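Local coordinates for acetylcholine-binding protein (PDB 2BJ0) that probably binds acetylcholine at the subunit interfaces of its pentamer, as a soluble relative of the extracellular ligand-binding domain of nicotinic receptors, at residues Leu7-Ile10 / Thr11-Asp15; Val139-Trp142 / Thr143-Asn146. One frame throughout, in Å; residues are numbered along the deposited sequence.

Contact 1 lies at the edge of the chain, where helix 4-12 runs out, and is only partly buried; contact 2 is a buried turn nearer the middle, where strand 133-141 passes into a loop. They share no element, and their nearest atoms are about 6 Å apart. In contact 1, helix backbone bonds do most of the work, joined by an amide-carboxylate pair on the outside. Contact 2 has no helix to rely on: one serine hydroxyl gathers the backbone, and an aspartate of the same chain binds the side chains. Both reach the same neighbouring subunit, whose Arg101 bonds to the backbone O of Asp15 at one and packs on Thr143 at the other.

Contact 1 (Leu7-Ile10 / Thr11-Asp15); sequences LNQI and TGESD
Gln9 and Glu13 sit one helical turn apart and meet through their polar ends. Both side chains run extended beyond CG and slant across each other, with amide and carboxylate planes 89° apart. NE2 of Gln9 reaches OE2 of Glu13 at 3.2 Å on a nearly straight bond (171°); the acceptor lies in the plane of the amide, whereas the amide nitrogen stands above the carboxylate plane. Gln9 leaves the backbone pointing away from Glu13, but with CG beside its carbonyl carbon (chi1 176°) the extended chain brings its amide back.

The backbone beneath is helical: Thr11 N to Leu7 O is 2.7 Å, and Glu13 N to Gln9 O is 2.8 Å. On another flank, Thr11 OG1 is hydrogen-bonded to Lys79 O. Past Gly12 the helix ends, and Ser14 folds back so that its OG, 2.7 Å from Thr11 O, approaches in the carbonyl plane on a lone pair; Ser14 N bonds to the same oxygen. Ile10 turns inward onto Tyr60, Tyr61 and Met80, while Glu13 packs on Trp4 of a neighbouring subunit. This is the C-terminal end of the N-terminal helix that caps the beta-sandwich in ligand-binding domains of the Cys-loop receptor family.

Contact 2 (Val139-Trp142 / Thr143-Asn146); sequences VGSW and THDN
A first torsion of 168° turns Ser141 OG away from its own N and lays it beside the carbonyl carbon, which swings the hydroxyl over the turn that follows and sets it before the amide of His144. His144 in turn carries CG beside its own N (chi1 -62°), and the imidazole presents its edge, near the ring plane, to the same oxygen. His144 N binds Ser141 OG at 2.9 Å (150°); Thr143 N adds a weak bond at 3.4 Å, consistent with a loose ST turn. His144 CB packs 3.3 Å from Ser141 OG.

The other flank is apolar: Thr143 CG2 comes obliquely to the indole, 3.5 Å from Trp142 CD1, the two side chains crossing at about a right angle. The indole points to the subunit interface, where NE1 bonds to Val113 O of a neighbouring subunit and Trp51 of that subunit meets it edge-to-face. Trp142 O is hydrogen-bonded to CXS (3-cyclohexyl-1-propylsulfonic acid), probably from the crystallisation liquor, at a place consistent with the loop B tryptophan of the agonist pocket.

Asp84 binds Ser141 OG and His144 ND1 through OD1 and Thr143 OG1 through OD2. Were Ser141 replaced by alanine, the His144 amide would probably lose its acceptor and Asp84 OD1 one of its donors. One hydroxyl thus accepts from the backbone while donating to Asp84, whose carboxylate probably favours a proton on His144 ND1.

Contact 1 (Leu7-Ile10 / Thr11-Asp15)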
loop_
_atom_site.group_PDB
_atom_site.type_symbol
_atom_site.label_atom_id
_atom_site.label_comp_id
_atom_site.label_asym_id
_atom_site.label_seq_id
_atom_site.Cartn_x
_atom_site.Cartn_y
_atom_site.Cartn_z
ATOM N N LEU A 7 -4.709 18.091 -22.673
ATOM C CA LEU A 7 -4.354 17.274 -21.527
ATOM C C LEU A 7 -3.722 15.971 -21.992
ATOM O O LEU A 7 -2.808 15.447 -21.360
ATOM C CB LEU A 7 -5.587 17.041 -20.650
ATOM C CG LEU A 7 -5.370 16.776 -19.176
ATOM C CD1 LEU A 7 -4.357 17.772 -18.564
ATOM C CD2 LEU A 7 -6.711 16.866 -18.499
ATOM N N ASN A 8 -4.155 15.470 -23.137
ATOM C CA ASN A 8 -3.530 14.289 -23.701
ATOM C C ASN A 8 -2.073 14.487 -24.120
ATOM O O ASN A 8 -1.275 13.562 -24.001
ATOM C CB ASN A 8 -4.364 13.767 -24.878
ATOM C CG ASN A 8 -5.786 13.400 -24.469
ATOM O OD1 ASN A 8 -6.121 13.314 -23.265
ATOM N ND2 ASN A 8 -6.636 13.177 -25.472
ATOM N N GLN A 9 -1.715 15.666 -24.631
ATOM C CA GLN A 9 -0.290 15.991 -24.836
ATOM C C GLN A 9 0.435 16.093 -23.472
ATOM O O GLN A 9 1.491 15.507 -23.285
ATOM C CB GLN A 9 -0.101 17.306 -25.640
ATOM C CG GLN A 9 1.376 17.709 -25.770
ATOM C CD GLN A 9 1.610 19.121 -26.281
ATOM O OE1 GLN A 9 0.662 19.886 -26.447
ATOM N NE2 GLN A 9 2.880 19.466 -26.535
ATOM N N ILE A 10 -0.153 16.833 -22.536
ATOM C CA ILE A 10 0.401 17.079 -21.197
ATOM C C ILE A 10 0.648 15.763 -20.453
ATOM O O ILE A 10 1.732 15.516 -19.951
ATOM C CB ILE A 10 -0.546 18.009 -20.401
ATOM C CG1 ILE A 10 -0.531 19.432 -20.980
ATOM C CG2 ILE A 10 -0.187 18.029 -18.896
ATOM C CD1 ILE A 10 -1.513 20.385 -20.333
ATOM N N THR A 11 -0.360 14.895 -20.401
ATOM C CA THR A 11 -0.146 13.594 -19.797
ATOM C C THR A 11 0.842 12.743 -20.607
ATOM O O THR A 11 1.716 12.049 -20.061
ATOM C CB THR A 11 -1.499 12.923 -19.673
ATOM O OG1 THR A 11 -2.349 13.806 -18.925
ATOM C CG2 THR A 11 -1.381 11.643 -18.814
ATOM N N GLY A 12 0.735 12.813 -21.927
ATOM C CA GLY A 12 1.661 12.092 -22.783
ATOM C C GLY A 12 3.110 12.429 -22.569
ATOM O O GLY A 12 3.964 11.569 -22.764
ATOM N N GLU A 13 3.381 13.693 -22.212
ATOM C CA GLU A 13 4.727 14.189 -21.966
ATOM C C GLU A 13 5.106 14.111 -20.488
ATOM O O GLU A 13 6.187 14.547 -20.104
ATOM C CB GLU A 13 4.840 15.659 -22.452
ATOM C CG GLU A 13 4.765 15.743 -23.965
ATOM C CD GLU A 13 5.034 17.119 -24.562
ATOM O OE1 GLU A 13 5.283 18.089 -23.777
ATOM O OE2 GLU A 13 5.008 17.200 -25.832
ATOM N N SER A 14 4.238 13.534 -19.658
ATOM C CA SER A 14 4.447 13.631 -18.209
ATOM C C SER A 14 5.670 12.861 -17.651
ATOM O O SER A 14 6.055 13.072 -16.513
ATOM C CB SER A 14 3.180 13.223 -17.478
ATOM O OG SER A 14 2.996 11.844 -17.681
ATOM N N ASP A 15 6.287 11.977 -18.425
ATOM C CA ASP A 15 7.506 11.319 -17.971
ATOM C C ASP A 15 8.694 12.280 -17.890
ATOM O O ASP A 15 9.636 11.980 -17.180
ATOM C CB ASP A 15 7.916 10.151 -18.887
ATOM C CG ASP A 15 6.877 9.026 -18.937
ATOM O OD1 ASP A 15 6.207 8.754 -17.920
ATOM O OD2 ASP A 15 6.654 8.371 -19.979
#

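Contact 2 (Val139-Trp142 / Thr143-Asn146)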
loop_
_atom_site.group_PDB
_atom_site.type_symbol
_atom_site.label_atom_id
_atom_site.label_comp_id
_atom_site.label_asym_id
_atom_site.label_seq_id
_atom_site.Cartn_x
_atom_site.Cartn_y
_atom_site.Cartn_z
ATOM N N VAL A 139 15.835 19.096 1.223
ATOM C CA VAL A 139 14.915 18.786 0.131
ATOM C C VAL A 139 15.506 19.159 -1.216
ATOM O O VAL A 139 16.029 20.291 -1.399
ATOM C CB VAL A 139 13.607 19.617 0.267
ATOM C CG1 VAL A 139 12.516 19.070 -0.672
ATOM C CG2 VAL A 139 13.117 19.670 1.713
ATOM N N GLY A 140 15.417 18.257 -2.182
ATOM C CA GLY A 140 15.819 18.624 -3.546
ATOM C C GLY A 140 15.371 17.568 -4.529
ATOM O O GLY A 140 14.800 16.547 -4.115
ATOM N N SER A 141 15.580 17.811 -5.820
ATOM C CA SER A 141 15.237 16.811 -6.812
ATOM C C SER A 141 16.203 15.657 -6.695
ATOM O O SER A 141 17.425 15.843 -6.573
ATOM C CB SER A 141 15.272 17.385 -8.211
ATOM O OG SER A 141 15.209 16.376 -9.181
ATOM N N TRP A 142 15.655 14.451 -6.728
ATOM C CA TRP A 142 16.492 13.277 -6.661
ATOM C C TRP A 142 17.269 13.025 -7.937
ATOM O O TRP A 142 18.374 12.490 -7.873
ATOM C CB TRP A 142 15.642 12.041 -6.346
ATOM C CG TRP A 142 16.460 10.855 -5.948
ATOM C CD1 TRP A 142 16.611 9.704 -6.644
ATOM C CD2 TRP A 142 17.252 10.716 -4.762
ATOM N NE1 TRP A 142 17.435 8.841 -5.960
ATOM C CE2 TRP A 142 17.839 9.435 -4.798
ATOM C CE3 TRP A 142 17.501 11.537 -3.649
ATOM C CZ2 TRP A 142 18.665 8.954 -3.783
ATOM C CZ3 TRP A 142 18.331 11.055 -2.629
ATOM C CH2 TRP A 142 18.912 9.780 -2.718
ATOM N N THR A 143 16.685 13.359 -9.090
ATOM C CA THR A 143 17.262 12.933 -10.358
ATOM C C THR A 143 17.399 13.974 -11.443
ATOM O O THR A 143 17.836 13.605 -12.528
ATOM C CB THR A 143 16.459 11.732 -10.986
ATOM O OG1 THR A 143 15.144 12.191 -11.335
ATOM C CG2 THR A 143 16.250 10.622 -9.970
ATOM N N HIS A 144 17.045 15.239 -11.167
ATOM C CA HIS A 144 17.241 16.347 -12.125
ATOM C C HIS A 144 18.330 17.306 -11.605
ATOM O O HIS A 144 18.171 17.922 -10.559
ATOM C CB HIS A 144 15.926 17.138 -12.343
ATOM C CG HIS A 144 14.800 16.320 -12.929
ATOM N ND1 HIS A 144 13.894 15.629 -12.149
ATOM C CD2 HIS A 144 14.417 16.116 -14.216
ATOM C CE1 HIS A 144 13.027 15.002 -12.931
ATOM N NE2 HIS A 144 13.318 15.283 -14.189
ATOM N N ASP A 145 19.440 17.407 -12.321
ATOM C CA ASP A 145 20.552 18.318 -11.914
ATOM C C ASP A 145 20.163 19.771 -12.196
ATOM O O ASP A 145 19.112 20.016 -12.779
ATOM C CB ASP A 145 21.866 17.933 -12.618
ATOM C CG ASP A 145 21.798 18.094 -14.133
ATOM O OD1 ASP A 145 21.122 19.019 -14.629
ATOM O OD2 ASP A 145 22.390 17.333 -14.920
ATOM N N ASN A 146 20.999 20.742 -11.815
ATOM C CA ASN A 146 20.536 22.117 -11.901
ATOM C C ASN A 146 20.652 22.742 -13.284
ATOM O O ASN A 146 20.297 23.907 -13.479
ATOM C CB ASN A 146 21.151 23.005 -10.837
ATOM C CG ASN A 146 22.648 23.084 -10.938
ATOM O OD1 ASN A 146 23.250 22.662 -11.933
ATOM N ND2 ASN A 146 23.272 23.613 -9.886
#